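Local coordinates for acyl-[acyl-carrier-protein]--UDP-N-acetylglucosamine O-acyltransferase (Helicobacter pylori, PDB 1J2Z) that catalyses the first step of lipid A biosynthesis, transferring a (3R)-hydroxyacyl chain from acyl carrier protein to UDP-N-acetylglucosamine, at residues A[105-108]-A[109-113]; A[129-132]-A[133-137]; A[136-139]-A[140-143]; A[147-150]-A[151-155]; A[249-252]-A[253-257]. All coordinates share one frame; numbering follows the deposited sequence.

Interaction 1: A[105-108]-A[109-113]; sequences TLIG and DKNLL
The flat amide of Asn111 turns its ND2 back toward Ile107 and Gly108, which it meets from two directions. Ile107 CG2 lies 3.7 Å from Asn111 ND2 and stands clearly out of the amide plane, whereas Gly108 C, 3.4 Å from Asn111 ND2, is displaced slightly to the other side. The carboxylate of Asp109 also borders this backbone: Asp109 OD1 comes within 3.4 Å of Gly108 C, which lies well off the carboxylate plane. No hydrogen bond spans the turn, and the polar ends are held from outside it. Asn111 OD1 accepts from Cys129 N, Asn111 ND2 gives to Gly126 O, and Asp109 OD1 accepts from Glu84 N. The amide is thus fixed at both ends, which sets its rotation (chi2 -66°). Farther inward the contact is apolar. Ile107 CG1 lies anti to the carbonyl carbon (chi1 -66°) and chi2 is extended, which carries CD1 to within 4.1 Å of Leu113 CD1, methyl meeting methyl. Both side chains also rest on Ile94 of strand 93-94, in the core of the left-handed beta-helix. The corner joins strand 104-107, which runs between strands 79-82 and 124-125 in one parallel sheet, to strand 112-113, which runs between strands 87-88 and 130-131 in another face of the prism.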
loop_
_atom_site.group_PDB
_atom_site.type_symbol
_atom_site.label_atom_id
_atom_site.label_comp_id
_atom_site.label_asym_id
_atom_site.label_seq_id
_atom_site.Cartn_x
_atom_site.Cartn_y
_atom_site.Cartn_z
ATOM N N THR A 105 16.730 10.175 11.602
ATOM C CA THR A 105 16.463 9.324 10.455
ATOM C C THR A 105 17.341 9.994 9.410
ATOM O O THR A 105 17.259 11.209 9.215
ATOM C CB THR A 105 14.991 9.373 10.033
ATOM O OG1 THR A 105 14.200 8.702 11.022
ATOM C CG2 THR A 105 14.805 8.702 8.675
ATOM N N LEU A 106 18.188 9.212 8.753
ATOM C CA LEU A 106 19.127 9.768 7.790
ATOM C C LEU A 106 19.008 9.176 6.392
ATOM O O LEU A 106 18.875 7.969 6.228
ATOM C CB LEU A 106 20.549 9.559 8.325
ATOM C CG LEU A 106 21.747 10.192 7.618
ATOM C CD1 LEU A 106 21.709 11.710 7.788
ATOM C CD2 LEU A 106 23.034 9.630 8.219
ATOM N N ILE A 107 19.057 10.043 5.388
ATOM C CA ILE A 107 18.980 9.616 4.001
ATOM C C ILE A 107 20.095 10.337 3.253
ATOM O O ILE A 107 20.266 11.549 3.398
ATOM C CB ILE A 107 17.604 9.959 3.383
ATOM C CG1 ILE A 107 16.513 9.131 4.078
ATOM C CG2 ILE A 107 17.614 9.670 1.879
ATOM C CD1 ILE A 107 15.105 9.438 3.606
ATOM N N GLY A 108 20.855 9.578 2.473
ATOM C CA GLY A 108 21.969 10.132 1.724
ATOM C C GLY A 108 21.630 10.868 0.441
ATOM O O GLY A 108 20.659 11.627 0.389
ATOM N N ASP A 109 22.430 10.625 -0.599
ATOM C CA ASP A 109 22.263 11.298 -1.884
ATOM C C ASP A 109 21.857 10.432 -3.072
ATOM O O ASP A 109 22.056 9.217 -3.090
ATOM C CB ASP A 109 23.559 12.017 -2.268
ATOM C CG ASP A 109 24.157 12.793 -1.121
ATOM O OD1 ASP A 109 23.439 13.590 -0.484
ATOM O OD2 ASP A 109 25.357 12.606 -0.864
ATOM N N LYS A 110 21.299 11.099 -4.076
ATOM C CA LYS A 110 20.887 10.453 -5.309
ATOM C C LYS A 110 20.054 9.197 -5.133
ATOM O O LYS A 110 20.320 8.168 -5.752
ATOM C CB LYS A 110 22.131 10.161 -6.157
ATOM C CG LYS A 110 22.853 11.445 -6.565
ATOM C CD LYS A 110 24.144 11.189 -7.306
ATOM C CE LYS A 110 24.775 12.505 -7.737
ATOM N NZ LYS A 110 26.093 12.298 -8.383
ATOM N N ASN A 111 19.041 9.284 -4.281
ATOM C CA ASN A 111 18.148 8.158 -4.059
ATOM C C ASN A 111 16.806 8.470 -4.697
ATOM O O ASN A 111 16.469 9.630 -4.944
ATOM C CB ASN A 111 17.923 7.917 -2.571
ATOM C CG ASN A 111 19.195 7.566 -1.840
ATOM O OD1 ASN A 111 19.789 6.516 -2.079
ATOM N ND2 ASN A 111 19.623 8.449 -0.940
ATOM N N LEU A 112 16.049 7.418 -4.963
ATOM C CA LEU A 112 14.722 7.560 -5.522
ATOM C C LEU A 112 13.799 6.764 -4.612
ATOM O O LEU A 112 13.983 5.562 -4.434
ATOM C CB LEU A 112 14.663 6.997 -6.950
ATOM C CG LEU A 112 13.250 6.830 -7.532
ATOM C CD1 LEU A 112 12.507 8.165 -7.510
ATOM C CD2 LEU A 112 13.340 6.279 -8.953
ATOM N N LEU A 113 12.841 7.447 -3.997
ATOM C CA LEU A 113 11.869 6.775 -3.142
ATOM C C LEU A 113 10.551 6.985 -3.875
ATOM O O LEU A 113 10.025 8.098 -3.908
ATOM C CB LEU A 113 11.804 7.415 -1.750
ATOM C CG LEU A 113 13.121 7.669 -1.001
ATOM C CD1 LEU A 113 12.814 8.110 0.428
ATOM C CD2 LEU A 113 13.968 6.427 -0.990
#

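Interaction 2: A[129-132]-A[133-137]; sequences CILA and NGVTL. With SOG (octyl 1-thio-beta-D-glucopyranoside), chain B.
A hexapeptide-repeat corner of the left-handed beta-helix is built here as a type II beta turn from Ala132 to Val135, with the sequence Leu131-Ala132-Asn133-Gly134-Val135-Thr136 fitting the repeat. Val135 N donates to Ala132 O at 3.2 Å with an N-H...O angle of 153°, the donor tilted moderately from the carbonyl plane. Gly134 occupies the third position with a positive phi of 65°, as type II turns favour. Val135 CG2 lies beside its own backbone N, and this brings the methyl to 3.1 Å from Ala132 O, a close approach next to the turn bond. Inside the coil, Leu131 CD1 is touched by two residues of the following segment: Val135 CG1 at 4.2 Å and, tip to tip, Leu137 CD1 at 4.1 Å. Asn133 leaves the turn in the other direction, and its ND2 approaches O6 of the octyl thioglucoside in chain B at 2.8 Å. The same ND2 is hydrogen-bonded to Gln69 OE1 of the second subunit, whose His118 also packs on Asn133. The chemistry therefore divides by direction: leucine and valine methyls pack on each other in the interior, with one valine methyl pressed against the turn carbonyl, one backbone bond closes the turn, and the outward amide is held across the subunit boundary, where it borders bound detergent.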
loop_
_atom_site.group_PDB
_atom_site.type_symbol
_atom_site.label_atom_id
_atom_site.label_comp_id
_atom_site.label_asym_id
_atom_site.label_seq_id
_atom_site.Cartn_x
_atom_site.Cartn_y
_atom_site.Cartn_z
ATOM N N CYS A 129 20.302 4.669 -3.912
ATOM C CA CYS A 129 19.327 3.617 -3.640
ATOM C C CYS A 129 18.005 3.865 -4.345
ATOM O O CYS A 129 17.685 4.994 -4.723
ATOM C CB CYS A 129 19.057 3.509 -2.138
ATOM S SG CYS A 129 20.432 2.882 -1.153
ATOM N N ILE A 130 17.233 2.799 -4.512
ATOM C CA ILE A 130 15.927 2.902 -5.133
ATOM C C ILE A 130 14.931 2.051 -4.353
ATOM O O ILE A 130 15.109 0.840 -4.217
ATOM C CB ILE A 130 15.952 2.426 -6.604
ATOM C CG1 ILE A 130 16.811 3.371 -7.447
ATOM C CG2 ILE A 130 14.534 2.379 -7.156
ATOM C CD1 ILE A 130 16.996 2.908 -8.882
ATOM N N LEU A 131 13.903 2.699 -3.813
ATOM C CA LEU A 131 12.863 1.996 -3.076
ATOM C C LEU A 131 11.598 2.169 -3.902
ATOM O O LEU A 131 11.119 3.291 -4.079
ATOM C CB LEU A 131 12.660 2.597 -1.676
ATOM C CG LEU A 131 13.850 2.796 -0.724
ATOM C CD1 LEU A 131 13.331 2.905 0.708
ATOM C CD2 LEU A 131 14.815 1.643 -0.821
ATOM N N ALA A 132 11.075 1.060 -4.420
ATOM C CA ALA A 132 9.872 1.074 -5.252
ATOM C C ALA A 132 8.577 1.326 -4.486
ATOM O O ALA A 132 8.570 1.385 -3.256
ATOM C CB ALA A 132 9.759 -0.240 -6.022
ATOM N N ASN A 133 7.480 1.451 -5.233
ATOM C CA ASN A 133 6.160 1.710 -4.663
ATOM C C ASN A 133 5.836 0.911 -3.410
ATOM O O ASN A 133 6.032 -0.306 -3.368
ATOM C CB ASN A 133 5.043 1.428 -5.689
ATOM C CG ASN A 133 4.938 2.495 -6.771
ATOM O OD1 ASN A 133 3.839 2.913 -7.142
ATOM N ND2 ASN A 133 6.072 2.923 -7.291
ATOM N N GLY A 134 5.332 1.615 -2.401
ATOM C CA GLY A 134 4.907 0.981 -1.166
ATOM C C GLY A 134 5.912 0.287 -0.273
ATOM O O GLY A 134 5.501 -0.433 0.638
ATOM N N VAL A 135 7.207 0.470 -0.509
ATOM C CA VAL A 135 8.182 -0.172 0.366
ATOM C C VAL A 135 7.949 0.368 1.767
ATOM O O VAL A 135 7.782 1.572 1.956
ATOM C CB VAL A 135 9.636 0.115 -0.072
ATOM C CG1 VAL A 135 10.608 -0.300 1.027
ATOM C CG2 VAL A 135 9.948 -0.661 -1.345
ATOM N N THR A 136 7.931 -0.530 2.747
ATOM C CA THR A 136 7.693 -0.149 4.128
ATOM C C THR A 136 8.867 -0.518 5.023
ATOM O O THR A 136 9.190 -1.694 5.193
ATOM C CB THR A 136 6.422 -0.837 4.669
ATOM O OG1 THR A 136 5.300 -0.475 3.851
ATOM C CG2 THR A 136 6.152 -0.408 6.102
ATOM N N LEU A 137 9.509 0.495 5.592
ATOM C CA LEU A 137 10.640 0.254 6.474
ATOM C C LEU A 137 10.223 0.445 7.925
ATOM O O LEU A 137 9.701 1.499 8.294
ATOM C CB LEU A 137 11.788 1.219 6.164
ATOM C CG LEU A 137 12.359 1.292 4.745
ATOM C CD1 LEU A 137 13.532 2.265 4.734
ATOM C CD2 LEU A 137 12.814 -0.079 4.281
HETATM C C1 SOG B . 8.393 0.610 -13.237
HETATM C C2 SOG B . 8.302 1.941 -14.024
HETATM C C3 SOG B . 7.963 3.085 -13.057
HETATM C C4 SOG B . 6.621 2.761 -12.392
HETATM C C5 SOG B . 6.748 1.423 -11.620
HETATM C C6 SOG B . 5.428 1.051 -10.962
HETATM C "C1'" SOG B . 9.514 -1.490 -13.542
HETATM C "C2'" SOG B . 8.753 -2.800 -13.609
HETATM C "C3'" SOG B . 9.700 -3.978 -13.747
HETATM C "C4'" SOG B . 8.944 -5.295 -13.819
HETATM C "C5'" SOG B . 9.900 -6.472 -13.960
HETATM C "C6'" SOG B . 9.153 -7.788 -13.892
HETATM C "C7'" SOG B . 10.090 -8.965 -14.028
HETATM C "C8'" SOG B . 9.319 -10.262 -13.955
HETATM S S1 SOG B . 8.689 -0.476 -14.128
HETATM O O2 SOG B . 9.536 2.209 -14.677
HETATM O O3 SOG B . 7.865 4.303 -13.767
HETATM O O4 SOG B . 6.263 3.802 -11.499
HETATM O O5 SOG B . 7.131 0.371 -12.552
HETATM O O6 SOG B . 5.312 1.697 -9.709
#

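Interaction 3: A[136-139]-A[140-143]; sequences TLAG and HIEI. With SOG (octyl 1-thio-beta-D-glucopyranoside), chain C.
This corner forms part of the wall of the ligand pocket: Leu137, Ala138 and Gly139 line the octyl thioglucoside site, and His140 probably binds substrate, as in related enzymes. The sugar lies against the segment 136-139. Ala138 CA is 3.5 Å from the ring oxygen O5 of the detergent in chain C, and Ala138 CB is 3.6 Å from C2' at the start of its alkyl tail. Ile141 fills the inside of the bend. Its CG1 is anti to the carbonyl carbon (chi1 -70°) and chi2 is near-extended at 166°, so that CD1 is driven back over the backbone, 3.1 Å from Ala138 O and 3.8 Å from Leu137 CB. The packing is tight there, and no hydrogen bond closes the corner. Deeper in the coil Ile143 CD1 meets Leu137 CD1 at 3.8 Å, the two side chains reaching toward each other. The His140 ring comes off the bend obliquely to the backbone, with CD2 3.3 Å from Gly139 C; it stacks on Phe158 and meets the His121 ring edge-to-face, contacts consistent with the aromatic neighbours holding the ring in place. In the fold, strand 136-137 runs between strands 118-119 and 154-155, while strand 142-143 continues in the next face of the prism between strands 124-125 and 160-161; Ile125 and Ile155 adjoin the buried leucine.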
loop_
_atom_site.group_PDB
_atom_site.type_symbol
_atom_site.label_atom_id
_atom_site.label_comp_id
_atom_site.label_asym_id
_atom_site.label_seq_id
_atom_site.Cartn_x
_atom_site.Cartn_y
_atom_site.Cartn_z
ATOM N N THR A 136 7.931 -0.530 2.747
ATOM C CA THR A 136 7.693 -0.149 4.128
ATOM C C THR A 136 8.867 -0.518 5.023
ATOM O O THR A 136 9.190 -1.694 5.193
ATOM C CB THR A 136 6.422 -0.837 4.669
ATOM O OG1 THR A 136 5.300 -0.475 3.851
ATOM C CG2 THR A 136 6.152 -0.408 6.102
ATOM N N LEU A 137 9.509 0.495 5.592
ATOM C CA LEU A 137 10.640 0.254 6.474
ATOM C C LEU A 137 10.223 0.445 7.925
ATOM O O LEU A 137 9.701 1.499 8.294
ATOM C CB LEU A 137 11.788 1.219 6.164
ATOM C CG LEU A 137 12.359 1.292 4.745
ATOM C CD1 LEU A 137 13.532 2.265 4.734
ATOM C CD2 LEU A 137 12.814 -0.079 4.281
ATOM N N ALA A 138 10.441 -0.579 8.742
ATOM C CA ALA A 138 10.130 -0.485 10.161
ATOM C C ALA A 138 11.256 0.346 10.782
ATOM O O ALA A 138 12.135 0.835 10.077
ATOM C CB ALA A 138 10.075 -1.881 10.788
ATOM N N GLY A 139 11.252 0.496 12.099
ATOM C CA GLY A 139 12.280 1.308 12.726
ATOM C C GLY A 139 13.685 0.740 12.817
ATOM O O GLY A 139 13.894 -0.468 12.720
ATOM N N HIS A 140 14.652 1.638 12.978
ATOM C CA HIS A 140 16.061 1.275 13.152
ATOM C C HIS A 140 16.701 0.470 12.024
ATOM O O HIS A 140 17.594 -0.340 12.274
ATOM C CB HIS A 140 16.216 0.486 14.459
ATOM C CG HIS A 140 15.420 1.041 15.602
ATOM N ND1 HIS A 140 15.872 2.073 16.398
ATOM C CD2 HIS A 140 14.194 0.710 16.074
ATOM C CE1 HIS A 140 14.959 2.354 17.311
ATOM N NE2 HIS A 140 13.931 1.542 17.138
ATOM N N ILE A 141 16.262 0.682 10.789
ATOM C CA ILE A 141 16.826 -0.057 9.664
ATOM C C ILE A 141 18.014 0.672 9.033
ATOM O O ILE A 141 18.043 1.901 8.977
ATOM C CB ILE A 141 15.740 -0.312 8.597
ATOM C CG1 ILE A 141 14.732 -1.334 9.142
ATOM C CG2 ILE A 141 16.368 -0.799 7.296
ATOM C CD1 ILE A 141 13.445 -1.428 8.337
ATOM N N GLU A 142 18.999 -0.098 8.579
ATOM C CA GLU A 142 20.186 0.456 7.941
ATOM C C GLU A 142 20.294 -0.094 6.527
ATOM O O GLU A 142 20.306 -1.304 6.320
ATOM C CB GLU A 142 21.443 0.096 8.737
ATOM C CG GLU A 142 21.565 0.813 10.074
ATOM C CD GLU A 142 22.695 0.262 10.934
ATOM O OE1 GLU A 142 23.650 -0.307 10.369
ATOM O OE2 GLU A 142 22.630 0.407 12.172
ATOM N N ILE A 143 20.374 0.806 5.558
ATOM C CA ILE A 143 20.471 0.426 4.154
ATOM C C ILE A 143 21.720 1.058 3.542
ATOM O O ILE A 143 21.888 2.275 3.586
ATOM C CB ILE A 143 19.211 0.896 3.390
ATOM C CG1 ILE A 143 17.985 0.154 3.935
ATOM C CG2 ILE A 143 19.371 0.662 1.891
ATOM C CD1 ILE A 143 16.669 0.592 3.335
HETATM C C1 SOG C . 7.398 0.008 13.832
HETATM C C2 SOG C . 7.764 1.405 14.391
HETATM C C3 SOG C . 6.790 2.452 13.831
HETATM C C4 SOG C . 6.907 2.438 12.303
HETATM C C5 SOG C . 6.540 1.026 11.780
HETATM C C6 SOG C . 6.667 0.961 10.264
HETATM C "C1'" SOG C . 7.705 -2.263 14.548
HETATM C "C2'" SOG C . 8.445 -3.276 13.697
HETATM C "C3'" SOG C . 8.447 -4.645 14.352
HETATM C "C4'" SOG C . 9.192 -5.666 13.505
HETATM C "C5'" SOG C . 9.192 -7.036 14.169
HETATM C "C6'" SOG C . 9.812 -8.079 13.262
HETATM C "C7'" SOG C . 9.817 -9.445 13.908
HETATM C "C8'" SOG C . 10.438 -10.462 12.980
HETATM S S1 SOG C . 8.311 -0.983 14.328
HETATM O O2 SOG C . 7.699 1.394 15.812
HETATM O O3 SOG C . 7.123 3.732 14.327
HETATM O O4 SOG C . 6.032 3.402 11.745
HETATM O O5 SOG C . 7.439 0.048 12.377
HETATM O O6 SOG C . 5.477 1.432 9.660
#

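Interaction 4: A[147-150]-A[151-155]; sequences VNIG and GLTAI
With chi1 of -73°, Thr153 sets its CG2 anti to the backbone N and its OG1 anti to the carbonyl carbon, so the methyl faces Ile149 while the hydroxyl faces Gly150. Ile149 answers with chi1 of -54°, which likewise places CG2 anti to the backbone N. Ile149 CG2 then lies 3.7 Å from Thr153 CB and 3.8 Å from Thr153 CG2, the two side chains crossing at about a right angle. On the polar side, Thr153 OG1 is 3.0 Å from Gly150 O, a hydrogen bond that is not settled because Ala168 O offers the same proton a second, weak acceptor; OG1 itself accepts from Ser171 N. The backbone bond of the turn is weak: Thr153 N stands 3.5 Å from Gly150 O with an N-H...O angle of 127°. Gly150 O thus has two possible donors from Thr153, neither of them a firm bond. Leu152 turns outward at positive phi, packing on Ala154 of the second subunit, while its carbonyl accepts from Lys170 of the third. The sequence Ile149-Gly150-Gly151-Leu152-Thr153-Ala154 at this type II turn fits the hexapeptide repeat, whose turns form the corners of the left-handed beta-helix.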
loop_
_atom_site.group_PDB
_atom_site.type_symbol
_atom_site.label_atom_id
_atom_site.label_comp_id
_atom_site.label_asym_id
_atom_site.label_seq_id
_atom_site.Cartn_x
_atom_site.Cartn_y
_atom_site.Cartn_z
ATOM N N VAL A 147 21.425 0.125 -3.126
ATOM C CA VAL A 147 20.479 -0.924 -2.785
ATOM C C VAL A 147 19.155 -0.669 -3.495
ATOM O O VAL A 147 18.660 0.464 -3.531
ATOM C CB VAL A 147 20.226 -0.987 -1.261
ATOM C CG1 VAL A 147 19.069 -1.945 -0.952
ATOM C CG2 VAL A 147 21.487 -1.452 -0.550
ATOM N N ASN A 148 18.603 -1.723 -4.087
ATOM C CA ASN A 148 17.316 -1.628 -4.764
ATOM C C ASN A 148 16.329 -2.515 -4.025
ATOM O O ASN A 148 16.621 -3.676 -3.751
ATOM C CB ASN A 148 17.415 -2.089 -6.222
ATOM C CG ASN A 148 18.089 -1.065 -7.114
ATOM O OD1 ASN A 148 17.989 -1.133 -8.336
ATOM N ND2 ASN A 148 18.784 -0.116 -6.506
ATOM N N ILE A 149 15.173 -1.961 -3.682
ATOM C CA ILE A 149 14.156 -2.732 -2.988
ATOM C C ILE A 149 12.874 -2.668 -3.813
ATOM O O ILE A 149 12.332 -1.585 -4.050
ATOM C CB ILE A 149 13.885 -2.179 -1.574
ATOM C CG1 ILE A 149 15.199 -2.080 -0.790
ATOM C CG2 ILE A 149 12.899 -3.092 -0.846
ATOM C CD1 ILE A 149 15.042 -1.554 0.626
ATOM N N GLY A 150 12.406 -3.834 -4.250
ATOM C CA GLY A 150 11.200 -3.917 -5.058
ATOM C C GLY A 150 9.922 -3.502 -4.356
ATOM O O GLY A 150 9.815 -3.564 -3.131
ATOM N N GLY A 151 8.934 -3.105 -5.153
ATOM C CA GLY A 151 7.667 -2.650 -4.616
ATOM C C GLY A 151 6.939 -3.556 -3.641
ATOM O O GLY A 151 7.007 -4.784 -3.724
ATOM N N LEU A 152 6.243 -2.920 -2.704
ATOM C CA LEU A 152 5.441 -3.612 -1.701
ATOM C C LEU A 152 6.229 -4.534 -0.772
ATOM O O LEU A 152 5.676 -5.491 -0.228
ATOM C CB LEU A 152 4.321 -4.402 -2.394
ATOM C CG LEU A 152 3.499 -3.609 -3.421
ATOM C CD1 LEU A 152 2.416 -4.493 -4.010
ATOM C CD2 LEU A 152 2.879 -2.389 -2.759
ATOM N N THR A 153 7.516 -4.249 -0.596
ATOM C CA THR A 153 8.355 -5.051 0.295
ATOM C C THR A 153 8.359 -4.430 1.686
ATOM O O THR A 153 8.380 -3.206 1.834
ATOM C CB THR A 153 9.818 -5.129 -0.214
ATOM O OG1 THR A 153 9.882 -5.993 -1.353
ATOM C CG2 THR A 153 10.749 -5.665 0.876
ATOM N N ALA A 154 8.323 -5.281 2.707
ATOM C CA ALA A 154 8.343 -4.817 4.086
ATOM C C ALA A 154 9.640 -5.281 4.733
ATOM O O ALA A 154 9.999 -6.452 4.634
ATOM C CB ALA A 154 7.148 -5.381 4.853
ATOM N N ILE A 155 10.344 -4.355 5.376
ATOM C CA ILE A 155 11.597 -4.668 6.059
ATOM C C ILE A 155 11.314 -4.482 7.543
ATOM O O ILE A 155 10.834 -3.424 7.955
ATOM C CB ILE A 155 12.736 -3.704 5.651
ATOM C CG1 ILE A 155 12.841 -3.616 4.124
ATOM C CG2 ILE A 155 14.059 -4.185 6.248
ATOM C CD1 ILE A 155 13.201 -4.910 3.441
#

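Interaction 5: A[249-252]-A[253-257]; sequences LESS and RGVAY. With SOG (octyl 1-thio-beta-D-glucopyranoside), chain C.
Arg253 CB and CG stay close to the carbonyl carbon of the preceding Ser252 as the side chain leaves the backbone. CG is anti to its own carbonyl carbon, and bends at chi2 and chi3 bring the guanidinium alongside the octyl tail of the thioglucoside in chain C. At the tip the guanidinium meets that tail with its edge rather than a face: NH1 lies 3.6 Å from C6', which is in the guanidinium plane, and NH2 is 3.2 Å from the terminal carbon C8'. NH1 has its polar partner in Gln157 O, a hydrogen bond that anchors the group, and the side chain also touches His156 and Phe158. The apolar tail itself offers the guanidinium no acceptor. Behind Arg253 the loop is drawn together by Ser251. Its OG lies anti to the backbone N (chi1 -179°) and receives Gly254 N at 2.8 Å, a bond that is weak, with an N-H...O angle of 123°. The firmer link of Ser251 OG is to Asp176 OD2, and the backbone of Gly254 is bonded to Asp176 as well. Gly254 adopts a positive phi, and beyond it Val255 CG2 lies 4.2 Å from Ser251 CB. Ser251, Ser252 and Arg253 also touch a crystal neighbour, so the detail of this surface loop may be influenced by the lattice. The segment follows helix 239-250 in the C-terminal region of LpxA, where a post-helix loop packs against the later coils of the beta-helix, by His156, Phe158 and Arg160, and contributes Arg253 to the ligand pocket.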
loop_
_atom_site.group_PDB
_atom_site.type_symbol
_atom_site.label_atom_id
_atom_site.label_comp_id
_atom_site.label_asym_id
_atom_site.label_seq_id
_atom_site.Cartn_x
_atom_site.Cartn_y
_atom_site.Cartn_z
ATOM N N LEU A 249 29.740 -10.348 11.359
ATOM C CA LEU A 249 30.006 -10.455 12.791
ATOM C C LEU A 249 29.281 -9.394 13.615
ATOM O O LEU A 249 29.079 -9.572 14.813
ATOM C CB LEU A 249 31.514 -10.372 13.064
ATOM C CG LEU A 249 32.408 -11.455 12.451
ATOM C CD1 LEU A 249 33.849 -11.228 12.887
ATOM C CD2 LEU A 249 31.937 -12.833 12.884
ATOM N N GLU A 250 28.881 -8.296 12.978
ATOM C CA GLU A 250 28.180 -7.227 13.686
ATOM C C GLU A 250 26.664 -7.400 13.700
ATOM O O GLU A 250 25.955 -6.655 14.378
ATOM C CB GLU A 250 28.519 -5.870 13.065
ATOM C CG GLU A 250 29.920 -5.377 13.380
ATOM C CD GLU A 250 30.257 -4.095 12.646
ATOM O OE1 GLU A 250 29.448 -3.145 12.703
ATOM O OE2 GLU A 250 31.332 -4.035 12.013
ATOM N N SER A 251 26.170 -8.387 12.961
ATOM C CA SER A 251 24.733 -8.637 12.876
ATOM C C SER A 251 24.025 -8.845 14.216
ATOM O O SER A 251 24.505 -9.580 15.077
ATOM C CB SER A 251 24.474 -9.848 11.982
ATOM O OG SER A 251 23.087 -10.090 11.872
ATOM N N SER A 252 22.869 -8.201 14.371
ATOM C CA SER A 252 22.064 -8.309 15.585
ATOM C C SER A 252 20.918 -9.289 15.384
ATOM O O SER A 252 20.661 -10.150 16.226
ATOM C CB SER A 252 21.482 -6.944 15.970
ATOM O OG SER A 252 22.457 -6.115 16.576
ATOM N N ARG A 253 20.224 -9.152 14.261
ATOM C CA ARG A 253 19.098 -10.026 13.963
ATOM C C ARG A 253 19.539 -11.317 13.303
ATOM O O ARG A 253 18.736 -12.225 13.111
ATOM C CB ARG A 253 18.101 -9.301 13.059
ATOM C CG ARG A 253 17.613 -7.993 13.643
ATOM C CD ARG A 253 16.165 -7.765 13.315
ATOM N NE ARG A 253 15.337 -8.843 13.841
ATOM C CZ ARG A 253 14.017 -8.897 13.710
ATOM N NH1 ARG A 253 13.374 -7.929 13.070
ATOM N NH2 ARG A 253 13.342 -9.919 14.217
ATOM N N GLY A 254 20.820 -11.399 12.965
ATOM C CA GLY A 254 21.331 -12.587 12.311
ATOM C C GLY A 254 21.317 -12.367 10.812
ATOM O O GLY A 254 20.622 -11.482 10.318
ATOM N N VAL A 255 22.085 -13.168 10.085
ATOM C CA VAL A 255 22.159 -13.044 8.639
ATOM C C VAL A 255 21.103 -13.904 7.964
ATOM O O VAL A 255 20.772 -14.987 8.444
ATOM C CB VAL A 255 23.552 -13.447 8.136
ATOM C CG1 VAL A 255 23.586 -13.447 6.622
ATOM C CG2 VAL A 255 24.584 -12.477 8.686
ATOM N N ALA A 256 20.579 -13.414 6.848
ATOM C CA ALA A 256 19.550 -14.126 6.105
ATOM C C ALA A 256 20.019 -15.493 5.622
ATOM O O ALA A 256 21.216 -15.756 5.515
ATOM C CB ALA A 256 19.094 -13.288 4.920
ATOM N N TYR A 257 19.050 -16.354 5.333
ATOM C CA TYR A 257 19.296 -17.708 4.851
ATOM C C TYR A 257 19.918 -17.638 3.455
ATOM O O TYR A 257 19.596 -16.746 2.674
ATOM C CB TYR A 257 17.961 -18.456 4.780
ATOM C CG TYR A 257 18.062 -19.962 4.741
ATOM C CD1 TYR A 257 17.849 -20.720 5.893
ATOM C CD2 TYR A 257 18.348 -20.633 3.553
ATOM C CE1 TYR A 257 17.913 -22.110 5.863
ATOM C CE2 TYR A 257 18.417 -22.023 3.511
ATOM C CZ TYR A 257 18.197 -22.756 4.668
ATOM O OH TYR A 257 18.257 -24.130 4.632
HETATM C C1 SOG C . 7.398 0.008 13.832
HETATM C C2 SOG C . 7.764 1.405 14.391
HETATM C C3 SOG C . 6.790 2.452 13.831
HETATM C C4 SOG C . 6.907 2.438 12.303
HETATM C C5 SOG C . 6.540 1.026 11.780
HETATM C C6 SOG C . 6.667 0.961 10.264
HETATM C "C1'" SOG C . 7.705 -2.263 14.548
HETATM C "C2'" SOG C . 8.445 -3.276 13.697
HETATM C "C3'" SOG C . 8.447 -4.645 14.352
HETATM C "C4'" SOG C . 9.192 -5.666 13.505
HETATM C "C5'" SOG C . 9.192 -7.036 14.169
HETATM C "C6'" SOG C . 9.812 -8.079 13.262
HETATM C "C7'" SOG C . 9.817 -9.445 13.908
HETATM C "C8'" SOG C . 10.438 -10.462 12.980
HETATM S S1 SOG C . 8.311 -0.983 14.328
HETATM O O2 SOG C . 7.699 1.394 15.812
HETATM O O3 SOG C . 7.123 3.732 14.327
HETATM O O4 SOG C . 6.032 3.402 11.745
HETATM O O5 SOG C . 7.439 0.048 12.377
HETATM O O6 SOG C . 5.477 1.432 9.660
#

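How the interactions relate
Interactions 1 to 4 follow one another along the left-handed beta-helix, and interaction 5 comes last, after helix 239-250. Interactions 2 and 4 are equivalent corners one coil apart, centres 5 Å from each other, joined by pairing of strands 130-131 with 148-149 and 136-137 with 154-155. Interaction 1 lies at a different edge of the prism, earlier in the chain, its centre 11 Å from that of interaction 2; its strand 112-113 pairs with 130-131. Interaction 3 shares Thr136 and Leu137 with interaction 2 and forms the next corner, at the third edge. Interactions 3 and 5, with centres 15 Å apart and no direct touch, both contact the same detergent molecule, so beta-helix and C-terminal region jointly border the pocket.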